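Local structure of cellulase (4W7W) at residues F221-Y231 with V243-W254; S56-N64 with D321-A332. The protein probably hydrolyses the beta-1,4 glucosidic bonds of cellulose, as a family 5 glycoside hydrolase that binds cello-oligosaccharide chains. All blocks are in the same frame, centred on the assembly; numbering follows the deposited sequence.

In the fold
The chain folds as a (beta/alpha)8 barrel whose eight parallel strands follow one another in sequence order. Near the N terminus, helix 52-60 and the turn after it supply one half of contact 2; the other half, 321-332, is the C-terminal end of the chain. Contact 2 thereby closes a loop of 256 residues that takes in most of the barrel. Nested inside it, contact 1 closes a loop of only 11 residues, joining strand 219-226 to helix 243-258 within one beta-alpha-beta unit beside bound sugar. The two do not touch: their centres lie 22 Å apart and their nearest atoms about 10 Å.

Contact 1: residues F221-Y231 with V243-W254; sequences FEAHQYLDKDY and VGQEKLQGFTSW. With BGC (beta-D-glucopyranose), chain C; BGC (beta-D-glucopyranose), chain B; GLC (alpha-D-glucopyranose), chain D.
Phe-221 and Trp-254 meet in a T-shaped (edge-to-face) stack where helix 243-258 packs on strand 219-226, within one beta-alpha-beta unit of the (beta/alpha)8 barrel. The strand and helix segments run nearly antiparallel, at 153°, with axes 9.0 Å apart. The indole drives its CZ3-CH2 edge onto the phenyl face, CH2 over the ring centre; the planes stand at 88°, the centroids of the phenyl ring and the six-membered indole ring 5.0 Å apart. Trp-254 NE1 is hydrogen-bonded to Glu-210. One turn back, Phe-251, with CG anti to the backbone N (chi1 177°), brings its ring over the strand: the methyl CB of Ala-223 makes a CH-pi contact 3.9 Å from the Phe-251 ring centroid, while Phe-221 O lies at the ring edge.

Packing continues toward the sugar end. The amide of Gln-225 lies against CB of Lys-247, and Leu-227 CD2 comes to 3.3 Å from Gly-244 CA, a tight fit against bare helix backbone. Leu-227 CB also touches Val-243 CG1.

Gln-225 NE2 donates to Tyr-226 O (2.9 Å), and Gln-225 OE1 accepts from His-194 N. Tyr-226, Asp-230 and Tyr-231 line the glycan pocket: Asp-230 O accepts a hydrogen bond from O2 of the chain C glucose, Tyr-231 O one from O6 of the chain B glucose. The side chains of Lys-247 and Tyr-231 cross at about a right angle, NZ giving a weak hydrogen bond of 3.2 Å to Tyr-231 OH.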
loop_
_atom_site.group_PDB
_atom_site.type_symbol
_atom_site.label_atom_id
_atom_site.label_comp_id
_atom_site.label_asym_id
_atom_site.label_seq_id
_atom_site.Cartn_x
_atom_site.Cartn_y
_atom_site.Cartn_z
ATOM N N PHE A 221 -10.589 -1.994 -1.243
ATOM C CA PHE A 221 -9.883 -3.035 -0.526
ATOM C C PHE A 221 -8.502 -3.202 -1.130
ATOM O O PHE A 221 -8.354 -3.441 -2.338
ATOM C CB PHE A 221 -10.702 -4.325 -0.543
ATOM C CG PHE A 221 -11.905 -4.198 0.329
ATOM C CD1 PHE A 221 -11.815 -4.450 1.681
ATOM C CD2 PHE A 221 -13.093 -3.670 -0.167
ATOM C CE1 PHE A 221 -12.893 -4.233 2.522
ATOM C CE2 PHE A 221 -14.182 -3.452 0.667
ATOM C CZ PHE A 221 -14.072 -3.751 2.002
ATOM N N GLU A 222 -7.498 -3.071 -0.278
ATOM C CA GLU A 222 -6.106 -3.207 -0.679
ATOM C C GLU A 222 -5.652 -4.644 -0.514
ATOM O O GLU A 222 -5.720 -5.174 0.591
ATOM C CB GLU A 222 -5.236 -2.287 0.194
ATOM C CG GLU A 222 -3.756 -2.385 -0.143
ATOM C CD GLU A 222 -2.901 -1.448 0.673
ATOM O OE1 GLU A 222 -3.422 -0.398 1.105
ATOM O OE2 GLU A 222 -1.694 -1.763 0.851
ATOM N N ALA A 223 -5.165 -5.224 -1.611
ATOM C CA ALA A 223 -4.555 -6.542 -1.594
ATOM C C ALA A 223 -3.125 -6.411 -2.112
ATOM O O ALA A 223 -2.802 -5.456 -2.824
ATOM C CB ALA A 223 -5.335 -7.536 -2.440
ATOM N N HIS A 224 -2.276 -7.353 -1.711
ATOM C CA HIS A 224 -0.906 -7.455 -2.212
ATOM C C HIS A 224 -0.751 -8.795 -2.881
ATOM O O HIS A 224 -1.406 -9.759 -2.496
ATOM C CB HIS A 224 0.119 -7.351 -1.085
ATOM C CG HIS A 224 0.123 -6.014 -0.413
ATOM N ND1 HIS A 224 1.017 -5.684 0.579
ATOM C CD2 HIS A 224 -0.655 -4.924 -0.604
ATOM C CE1 HIS A 224 0.768 -4.448 0.985
ATOM N NE2 HIS A 224 -0.230 -3.963 0.273
ATOM N N GLN A 225 0.119 -8.889 -3.886
ATOM C CA GLN A 225 0.336 -10.179 -4.537
ATOM C C GLN A 225 1.742 -10.286 -5.089
ATOM O O GLN A 225 2.150 -9.547 -5.975
ATOM C CB GLN A 225 -0.671 -10.434 -5.660
ATOM C CG GLN A 225 -0.625 -11.860 -6.187
ATOM C CD GLN A 225 -0.981 -12.856 -5.117
ATOM O OE1 GLN A 225 -2.041 -12.767 -4.508
ATOM N NE2 GLN A 225 -0.109 -13.827 -4.882
ATOM N N TYR A 226 2.458 -11.266 -4.554
ATOM C CA TYR A 226 3.772 -11.665 -5.050
ATOM C C TYR A 226 3.678 -13.073 -5.630
ATOM O O TYR A 226 2.717 -13.802 -5.371
ATOM C CB TYR A 226 4.794 -11.569 -3.910
ATOM C CG TYR A 226 5.050 -10.142 -3.474
ATOM C CD1 TYR A 226 5.966 -9.347 -4.138
ATOM C CD2 TYR A 226 4.370 -9.578 -2.393
ATOM C CE1 TYR A 226 6.205 -8.038 -3.745
ATOM C CE2 TYR A 226 4.609 -8.257 -2.003
ATOM C CZ TYR A 226 5.538 -7.492 -2.685
ATOM O OH TYR A 226 5.823 -6.194 -2.347
ATOM N N LEU A 227 4.655 -13.436 -6.458
ATOM C CA LEU A 227 4.503 -14.595 -7.331
ATOM C C LEU A 227 5.486 -15.725 -7.065
ATOM O O LEU A 227 5.532 -16.686 -7.828
ATOM C CB LEU A 227 4.613 -14.162 -8.800
ATOM C CG LEU A 227 3.605 -13.145 -9.342
ATOM C CD1 LEU A 227 3.638 -13.077 -10.854
ATOM C CD2 LEU A 227 2.200 -13.349 -8.806
ATOM N N ASP A 228 6.273 -15.617 -6.006
ATOM C CA ASP A 228 7.102 -16.731 -5.563
ATOM C C ASP A 228 6.265 -17.778 -4.790
ATOM O O ASP A 228 5.060 -17.599 -4.618
ATOM C CB ASP A 228 8.368 -16.240 -4.819
ATOM C CG ASP A 228 8.082 -15.402 -3.589
ATOM O OD1 ASP A 228 6.954 -14.886 -3.427
ATOM O OD2 ASP A 228 9.041 -15.228 -2.799
ATOM N N LYS A 229 6.894 -18.888 -4.372
ATOM C CA LYS A 229 6.154 -20.072 -3.910
ATOM C C LYS A 229 5.210 -19.795 -2.757
ATOM O O LYS A 229 4.121 -20.382 -2.709
ATOM C CB LYS A 229 7.110 -21.213 -3.522
ATOM C CG LYS A 229 6.426 -22.527 -3.111
ATOM C CD LYS A 229 7.421 -23.562 -2.582
ATOM C CE LYS A 229 6.825 -24.970 -2.519
ATOM N NZ LYS A 229 5.670 -25.086 -1.580
ATOM N N ASP A 230 5.620 -18.922 -1.844
ATOM C CA ASP A 230 4.787 -18.579 -0.700
ATOM C C ASP A 230 4.238 -17.157 -0.742
ATOM O O ASP A 230 3.737 -16.655 0.263
ATOM C CB ASP A 230 5.529 -18.809 0.616
ATOM C CG ASP A 230 6.619 -17.797 0.878
ATOM O OD1 ASP A 230 7.083 -17.147 -0.079
ATOM O OD2 ASP A 230 7.020 -17.673 2.064
ATOM N N TYR A 231 4.337 -16.515 -1.905
ATOM C CA TYR A 231 3.715 -15.204 -2.129
ATOM C C TYR A 231 4.273 -14.143 -1.187
ATOM O O TYR A 231 3.596 -13.165 -0.866
ATOM C CB TYR A 231 2.173 -15.285 -2.021
ATOM C CG TYR A 231 1.599 -16.547 -2.619
ATOM C CD1 TYR A 231 1.552 -16.721 -3.983
ATOM C CD2 TYR A 231 1.144 -17.577 -1.812
ATOM C CE1 TYR A 231 1.057 -17.894 -4.529
ATOM C CE2 TYR A 231 0.640 -18.748 -2.344
ATOM C CZ TYR A 231 0.588 -18.902 -3.705
ATOM O OH TYR A 231 0.108 -20.080 -4.251
ATOM N N VAL A 243 0.753 -17.107 -13.099
ATOM C CA VAL A 243 0.323 -17.223 -11.704
ATOM C C VAL A 243 -0.237 -15.926 -11.130
ATOM O O VAL A 243 -1.108 -15.952 -10.271
ATOM C CB VAL A 243 1.438 -17.787 -10.803
ATOM C CG1 VAL A 243 2.639 -16.860 -10.697
ATOM C CG2 VAL A 243 0.909 -18.163 -9.436
ATOM N N GLY A 244 0.272 -14.786 -11.584
ATOM C CA GLY A 244 -0.226 -13.513 -11.073
ATOM C C GLY A 244 -1.703 -13.308 -11.316
ATOM O O GLY A 244 -2.464 -13.060 -10.379
ATOM N N GLN A 245 -2.125 -13.398 -12.576
ATOM C CA GLN A 245 -3.549 -13.243 -12.881
ATOM C C GLN A 245 -4.370 -14.317 -12.188
ATOM O O GLN A 245 -5.448 -14.029 -11.673
ATOM C CB GLN A 245 -3.842 -13.142 -14.381
ATOM C CG GLN A 245 -3.582 -14.393 -15.193
ATOM C CD GLN A 245 -4.729 -15.389 -15.200
ATOM O OE1 GLN A 245 -5.846 -15.098 -14.763
ATOM N NE2 GLN A 245 -4.456 -16.575 -15.721
ATOM N N GLU A 246 -3.852 -15.544 -12.135
ATOM C CA GLU A 246 -4.559 -16.616 -11.449
ATOM C C GLU A 246 -4.892 -16.274 -9.997
ATOM O O GLU A 246 -6.011 -16.489 -9.546
ATOM C CB GLU A 246 -3.763 -17.911 -11.514
ATOM C CG GLU A 246 -3.769 -18.498 -12.917
ATOM C CD GLU A 246 -2.710 -19.554 -13.160
ATOM O OE1 GLU A 246 -2.036 -19.955 -12.187
ATOM O OE2 GLU A 246 -2.568 -19.984 -14.334
ATOM N N LYS A 247 -3.914 -15.731 -9.287
ATOM C CA LYS A 247 -4.071 -15.439 -7.878
ATOM C C LYS A 247 -4.925 -14.211 -7.608
ATOM O O LYS A 247 -5.398 -14.042 -6.479
ATOM C CB LYS A 247 -2.701 -15.300 -7.217
ATOM C CG LYS A 247 -1.880 -16.586 -7.194
ATOM C CD LYS A 247 -2.606 -17.768 -6.575
ATOM C CE LYS A 247 -1.809 -19.040 -6.713
ATOM N NZ LYS A 247 -2.511 -20.204 -6.096
ATOM N N LEU A 248 -5.162 -13.378 -8.613
ATOM C CA LEU A 248 -6.069 -12.237 -8.466
ATOM C C LEU A 248 -7.535 -12.585 -8.683
ATOM O O LEU A 248 -8.399 -11.797 -8.316
ATOM C CB LEU A 248 -5.686 -11.132 -9.450
ATOM C CG LEU A 248 -4.296 -10.497 -9.274
ATOM C CD1 LEU A 248 -4.140 -9.358 -10.255
ATOM C CD2 LEU A 248 -4.063 -10.000 -7.855
ATOM N N GLN A 249 -7.835 -13.741 -9.273
ATOM C CA GLN A 249 -9.204 -14.020 -9.711
ATOM C C GLN A 249 -10.213 -14.075 -8.565
ATOM O O GLN A 249 -11.303 -13.530 -8.690
ATOM C CB GLN A 249 -9.292 -15.320 -10.526
ATOM C CG GLN A 249 -8.668 -15.187 -11.885
ATOM C CD GLN A 249 -9.012 -16.343 -12.788
ATOM O OE1 GLN A 249 -10.026 -17.029 -12.597
ATOM N NE2 GLN A 249 -8.207 -16.540 -13.788
ATOM N N GLY A 250 -9.898 -14.792 -7.485
ATOM C CA GLY A 250 -10.864 -14.940 -6.396
ATOM C C GLY A 250 -11.215 -13.622 -5.711
ATOM O O GLY A 250 -12.380 -13.340 -5.434
ATOM N N PHE A 251 -10.183 -12.811 -5.483
ATOM C CA PHE A 251 -10.348 -11.477 -4.934
ATOM C C PHE A 251 -11.149 -10.594 -5.876
ATOM O O PHE A 251 -12.060 -9.886 -5.429
ATOM C CB PHE A 251 -8.967 -10.896 -4.625
ATOM C CG PHE A 251 -8.986 -9.486 -4.112
ATOM C CD1 PHE A 251 -9.444 -9.186 -2.837
ATOM C CD2 PHE A 251 -8.540 -8.442 -4.902
ATOM C CE1 PHE A 251 -9.430 -7.883 -2.377
ATOM C CE2 PHE A 251 -8.533 -7.138 -4.442
ATOM C CZ PHE A 251 -8.971 -6.869 -3.171
ATOM N N THR A 252 -10.827 -10.647 -7.167
ATOM C CA THR A 252 -11.560 -9.863 -8.154
ATOM C C THR A 252 -13.044 -10.223 -8.132
ATOM O O THR A 252 -13.918 -9.349 -8.150
ATOM C CB THR A 252 -10.954 -10.093 -9.548
ATOM O OG1 THR A 252 -9.593 -9.655 -9.542
ATOM C CG2 THR A 252 -11.700 -9.362 -10.634
ATOM N N SER A 253 -13.339 -11.522 -8.058
ATOM C CA SER A 253 -14.732 -11.939 -8.007
ATOM C C SER A 253 -15.418 -11.424 -6.738
ATOM O O SER A 253 -16.557 -10.984 -6.779
ATOM C CB SER A 253 -14.864 -13.460 -8.084
ATOM O OG SER A 253 -16.207 -13.838 -8.323
ATOM N N TRP A 254 -14.717 -11.504 -5.606
ATOM C CA TRP A 254 -15.267 -11.013 -4.343
ATOM C C TRP A 254 -15.622 -9.531 -4.445
ATOM O O TRP A 254 -16.674 -9.103 -3.978
ATOM C CB TRP A 254 -14.278 -11.269 -3.220
ATOM C CG TRP A 254 -14.762 -10.808 -1.893
ATOM C CD1 TRP A 254 -15.576 -11.495 -1.041
ATOM C CD2 TRP A 254 -14.487 -9.551 -1.260
ATOM N NE1 TRP A 254 -15.819 -10.744 0.082
ATOM C CE2 TRP A 254 -15.150 -9.554 -0.023
ATOM C CE3 TRP A 254 -13.740 -8.424 -1.613
ATOM C CZ2 TRP A 254 -15.091 -8.476 0.860
ATOM C CZ3 TRP A 254 -13.679 -7.364 -0.726
ATOM C CH2 TRP A 254 -14.343 -7.401 0.491
HETATM C C2 BGC C . 2.128 -15.553 3.088
HETATM C C3 BGC C . 3.253 -14.551 2.902
HETATM C C4 BGC C . 4.049 -14.368 4.203
HETATM C C5 BGC C . 4.457 -15.691 4.833
HETATM C C6 BGC C . 5.085 -15.484 6.214
HETATM C C1 BGC C . 2.625 -16.821 3.757
HETATM O O2 BGC C . 1.513 -15.851 1.824
HETATM O O3 BGC C . 2.638 -13.327 2.521
HETATM O O4 BGC C . 5.261 -13.639 3.994
HETATM O O5 BGC C . 3.314 -16.536 4.982
HETATM O O6 BGC C . 5.616 -16.734 6.670
HETATM C C2 BGC B . 6.467 -11.659 4.546
HETATM C C3 BGC B . 6.388 -10.140 4.519
HETATM C C4 BGC B . 5.974 -9.636 3.139
HETATM C C5 BGC B . 4.713 -10.359 2.680
HETATM C C6 BGC B . 4.365 -10.025 1.241
HETATM C C1 BGC B . 5.155 -12.234 4.047
HETATM O O2 BGC B . 6.706 -12.145 5.871
HETATM O O3 BGC B . 7.662 -9.595 4.860
HETATM O O4 BGC B . 5.802 -8.218 3.149
HETATM O O5 BGC B . 4.904 -11.772 2.723
HETATM O O6 BGC B . 3.217 -10.764 0.811
HETATM C C1 GLC D . 0.626 -21.676 4.548
HETATM C C2 GLC D . 1.189 -20.891 5.720
HETATM C C3 GLC D . 0.920 -19.407 5.509
HETATM C C4 GLC D . 1.655 -18.961 4.249
HETATM C C5 GLC D . 1.090 -19.766 3.081
HETATM C C6 GLC D . 1.767 -19.455 1.748
HETATM O O1 GLC D . -0.794 -21.527 4.569
HETATM O O2 GLC D . 0.629 -21.365 6.947
HETATM O O3 GLC D . 1.371 -18.699 6.654
HETATM O O4 GLC D . 1.451 -17.566 4.054
HETATM O O5 GLC D . 1.201 -21.183 3.331
HETATM O O6 GLC D . 1.023 -20.061 0.686
#

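Contact 2: residues S56-N64 with D321-A332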
loop_
_atom_site.group_PDB
_atom_site.type_symbol
_atom_site.label_atom_id
_atom_site.label_comp_id
_atom_site.label_asym_id
_atom_site.label_seq_id
_atom_site.Cartn_x
_atom_site.Cartn_y
_atom_site.Cartn_z
ATOM N N SER A 56 8.897 13.402 -10.194
ATOM C CA SER A 56 8.863 13.823 -11.593
ATOM C C SER A 56 9.284 12.697 -12.546
ATOM O O SER A 56 8.721 12.570 -13.624
ATOM C CB SER A 56 9.681 15.093 -11.818
ATOM O OG SER A 56 10.998 14.954 -11.370
ATOM N N TYR A 57 10.250 11.880 -12.151
ATOM C CA TYR A 57 10.653 10.744 -12.979
ATOM C C TYR A 57 9.463 9.820 -13.215
ATOM O O TYR A 57 9.155 9.461 -14.360
ATOM C CB TYR A 57 11.792 9.953 -12.336
ATOM C CG TYR A 57 12.064 8.674 -13.099
ATOM C CD1 TYR A 57 12.791 8.684 -14.276
ATOM C CD2 TYR A 57 11.533 7.467 -12.667
ATOM C CE1 TYR A 57 13.003 7.518 -14.988
ATOM C CE2 TYR A 57 11.737 6.302 -13.373
ATOM C CZ TYR A 57 12.470 6.322 -14.531
ATOM O OH TYR A 57 12.660 5.125 -15.200
ATOM N N PHE A 58 8.771 9.437 -12.154
ATOM C CA PHE A 58 7.659 8.504 -12.337
ATOM C C PHE A 58 6.490 9.143 -13.068
ATOM O O PHE A 58 5.845 8.493 -13.872
ATOM C CB PHE A 58 7.288 7.827 -11.004
ATOM C CG PHE A 58 8.353 6.871 -10.562
ATOM C CD1 PHE A 58 8.558 5.700 -11.295
ATOM C CD2 PHE A 58 9.242 7.161 -9.534
ATOM C CE1 PHE A 58 9.594 4.846 -10.993
ATOM C CE2 PHE A 58 10.286 6.313 -9.231
ATOM C CZ PHE A 58 10.477 5.157 -9.975
ATOM N N ALA A 59 6.231 10.427 -12.825
ATOM C CA ALA A 59 5.216 11.132 -13.598
ATOM C C ALA A 59 5.539 11.090 -15.083
ATOM O O ALA A 59 4.639 10.926 -15.913
ATOM C CB ALA A 59 5.073 12.560 -13.140
ATOM N N GLY A 60 6.812 11.245 -15.424
ATOM C CA GLY A 60 7.256 11.206 -16.822
ATOM C C GLY A 60 7.073 9.861 -17.487
ATOM O O GLY A 60 7.006 9.777 -18.701
ATOM N N LYS A 61 6.955 8.805 -16.690
ATOM C CA LYS A 61 6.635 7.470 -17.182
ATOM C C LYS A 61 5.150 7.186 -17.201
ATOM O O LYS A 61 4.763 6.060 -17.514
ATOM C CB LYS A 61 7.338 6.425 -16.327
ATOM C CG LYS A 61 8.840 6.512 -16.392
ATOM C CD LYS A 61 9.285 6.475 -17.838
ATOM C CE LYS A 61 10.754 6.219 -17.985
ATOM N NZ LYS A 61 11.080 6.145 -19.433
ATOM N N GLY A 62 4.325 8.180 -16.865
ATOM C CA GLY A 62 2.875 8.024 -16.929
ATOM C C GLY A 62 2.230 7.654 -15.615
ATOM O O GLY A 62 1.030 7.411 -15.568
ATOM N N MET A 63 2.999 7.641 -14.547
ATOM C CA MET A 63 2.441 7.196 -13.300
ATOM C C MET A 63 1.883 8.330 -12.496
ATOM O O MET A 63 2.573 9.318 -12.213
ATOM C CB MET A 63 3.479 6.442 -12.552
ATOM C CG MET A 63 3.740 5.160 -13.287
ATOM S SD MET A 63 5.126 4.388 -12.522
ATOM C CE MET A 63 5.048 2.778 -13.295
ATOM N N ASN A 64 0.614 8.185 -12.140
ATOM C CA ASN A 64 -0.104 9.233 -11.439
ATOM C C ASN A 64 -0.289 8.969 -9.970
ATOM O O ASN A 64 -0.988 9.726 -9.318
ATOM C CB ASN A 64 -1.464 9.495 -12.095
ATOM C CG ASN A 64 -2.468 8.405 -11.814
ATOM O OD1 ASN A 64 -2.101 7.325 -11.349
ATOM N ND2 ASN A 64 -3.733 8.690 -12.059
ATOM N N ASP A 321 16.410 3.578 -17.278
ATOM C CA ASP A 321 15.252 2.900 -16.755
ATOM C C ASP A 321 15.587 1.471 -16.338
ATOM O O ASP A 321 16.392 0.795 -16.993
ATOM C CB ASP A 321 14.153 2.816 -17.798
ATOM C CG ASP A 321 13.618 4.156 -18.233
ATOM O OD1 ASP A 321 13.782 5.184 -17.516
ATOM O OD2 ASP A 321 12.980 4.158 -19.300
ATOM N N LYS A 322 14.932 0.996 -15.281
ATOM C CA LYS A 322 15.056 -0.392 -14.879
ATOM C C LYS A 322 14.220 -1.277 -15.804
ATOM O O LYS A 322 13.262 -0.812 -16.433
ATOM C CB LYS A 322 14.654 -0.561 -13.421
ATOM C CG LYS A 322 15.625 0.098 -12.443
ATOM C CD LYS A 322 16.962 -0.628 -12.432
ATOM C CE LYS A 322 17.916 -0.078 -11.387
ATOM N NZ LYS A 322 18.330 1.298 -11.706
ATOM N N PRO A 323 14.596 -2.558 -15.910
ATOM C CA PRO A 323 13.951 -3.443 -16.890
ATOM C C PRO A 323 12.442 -3.546 -16.790
ATOM O O PRO A 323 11.738 -3.488 -17.797
ATOM C CB PRO A 323 14.640 -4.788 -16.631
ATOM C CG PRO A 323 16.009 -4.386 -16.167
ATOM C CD PRO A 323 15.757 -3.212 -15.272
ATOM N N GLN A 324 11.921 -3.647 -15.580
ATOM C CA GLN A 324 10.482 -3.846 -15.433
ATOM C C GLN A 324 9.692 -2.600 -15.802
ATOM O O GLN A 324 8.519 -2.684 -16.144
ATOM C CB GLN A 324 10.123 -4.284 -14.012
ATOM C CG GLN A 324 10.725 -5.629 -13.599
ATOM C CD GLN A 324 12.020 -5.505 -12.829
ATOM O OE1 GLN A 324 12.896 -4.726 -13.217
ATOM N NE2 GLN A 324 12.171 -6.282 -11.773
ATOM N N MET A 325 10.341 -1.440 -15.747
ATOM C CA MET A 325 9.668 -0.211 -16.081
ATOM C C MET A 325 9.201 -0.171 -17.524
ATOM O O MET A 325 8.202 0.473 -17.810
ATOM C CB MET A 325 10.575 0.987 -15.816
ATOM C CG MET A 325 9.950 2.335 -16.173
ATOM S SD MET A 325 8.325 2.650 -15.462
ATOM C CE MET A 325 8.903 2.355 -13.825
ATOM N N ALA A 326 9.901 -0.843 -18.426
ATOM C CA ALA A 326 9.462 -0.865 -19.808
ATOM C C ALA A 326 8.103 -1.539 -19.968
ATOM O O ALA A 326 7.385 -1.275 -20.916
ATOM C CB ALA A 326 10.494 -1.551 -20.669
ATOM N N ILE A 327 7.768 -2.443 -19.060
ATOM C CA ILE A 327 6.456 -3.070 -19.056
ATOM C C ILE A 327 5.449 -2.209 -18.297
ATOM O O ILE A 327 4.367 -1.925 -18.807
ATOM C CB ILE A 327 6.526 -4.506 -18.499
ATOM C CG1 ILE A 327 7.360 -5.365 -19.467
ATOM C CG2 ILE A 327 5.125 -5.091 -18.368
ATOM C CD1 ILE A 327 7.810 -6.682 -18.897
ATOM N N LEU A 328 5.806 -1.765 -17.103
ATOM C CA LEU A 328 4.891 -0.937 -16.324
ATOM C C LEU A 328 4.423 0.281 -17.099
ATOM O O LEU A 328 3.248 0.641 -17.065
ATOM C CB LEU A 328 5.532 -0.494 -15.008
ATOM C CG LEU A 328 5.908 -1.596 -14.026
ATOM C CD1 LEU A 328 6.665 -1.005 -12.851
ATOM C CD2 LEU A 328 4.690 -2.355 -13.541
ATOM N N SER A 329 5.348 0.948 -17.782
ATOM C CA SER A 329 5.044 2.178 -18.488
ATOM C C SER A 329 4.021 1.963 -19.612
ATOM O O SER A 329 3.277 2.863 -19.959
ATOM C CB SER A 329 6.344 2.768 -19.046
ATOM O OG SER A 329 6.178 4.096 -19.502
ATOM N N LYS A 330 3.985 0.762 -20.193
ATOM C CA LYS A 330 2.974 0.468 -21.237
ATOM C C LYS A 330 1.536 0.477 -20.729
ATOM O O LYS A 330 0.608 0.635 -21.517
ATOM C CB LYS A 330 3.204 -0.909 -21.861
ATOM C CG LYS A 330 4.478 -0.983 -22.653
ATOM C CD LYS A 330 4.530 -2.213 -23.546
ATOM C CE LYS A 330 4.480 -3.507 -22.738
ATOM N NZ LYS A 330 4.942 -4.681 -23.532
ATOM N N TYR A 331 1.363 0.256 -19.431
ATOM C CA TYR A 331 0.059 0.258 -18.789
ATOM C C TYR A 331 -0.209 1.563 -18.014
ATOM O O TYR A 331 -1.157 1.639 -17.238
ATOM C CB TYR A 331 -0.041 -0.962 -17.878
ATOM C CG TYR A 331 0.019 -2.277 -18.626
ATOM C CD1 TYR A 331 1.239 -2.869 -18.950
ATOM C CD2 TYR A 331 -1.136 -2.940 -19.002
ATOM C CE1 TYR A 331 1.311 -4.066 -19.638
ATOM C CE2 TYR A 331 -1.078 -4.154 -19.681
ATOM C CZ TYR A 331 0.142 -4.719 -19.996
ATOM O OH TYR A 331 0.171 -5.918 -20.656
ATOM N N ALA A 332 0.613 2.590 -18.253
ATOM C CA ALA A 332 0.527 3.880 -17.548
ATOM C C ALA A 332 0.400 5.057 -18.502
ATOM O O ALA A 332 -0.546 5.844 -18.429
ATOM C CB ALA A 332 1.745 4.068 -16.667
ATOM O OXT ALA A 332 1.254 5.277 -19.351
HETATM O O HOH W 1 13.057 2.723 -13.947
HETATM O O HOH W 2 8.881 5.118 -21.154
#
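Tyr-57 OH donates a 2.6 Å hydrogen bond to Asp-321 OD1 and accepts one from a water that in turn accepts from the backbone N of Lys-322. The phenol meets the carboxylate from above its plane, ring and carboxylate being turned 65° apart. The other oxygen, Asp-321 OD2, receives Lys-61 NZ in a salt bridge of 2.8 Å on its syn side, so a single carboxylate engages both side chains, one turn apart on the chain. Tyr-57 holds CG anti to the backbone N (chi1 172°), which sets one ring face under Lys-61 CG, offset toward the rim. A second water accepts from Lys-61 NZ and makes a weak hydrogen bond with Ser-329 OG in the conformer given.

Beneath these polar groups is a methionine-rich layer. Met-325, bent at chi2 and chi3, puts CE at the edge of the Phe-58 ring, 3.8 Å from Phe-58 CE1. In the conformer given, Met-63, extended beyond CG, meets Met-325 tip to tip, and Met-63 CE lies 3.7 Å from Leu-328 CB.

Gly-62 ends the helix in a Schellman motif with positive phi, Met-63 N bonding back to Phe-58 O, and Gly-62 O touches Ala-332 CB at 3.6 Å.

Phe-58 and Met-63 of 56-64 lie on strand 24-29; from 321-332, Leu-328 packs on strand 293-301 and Ile-327 and Tyr-331 on helix 273-288.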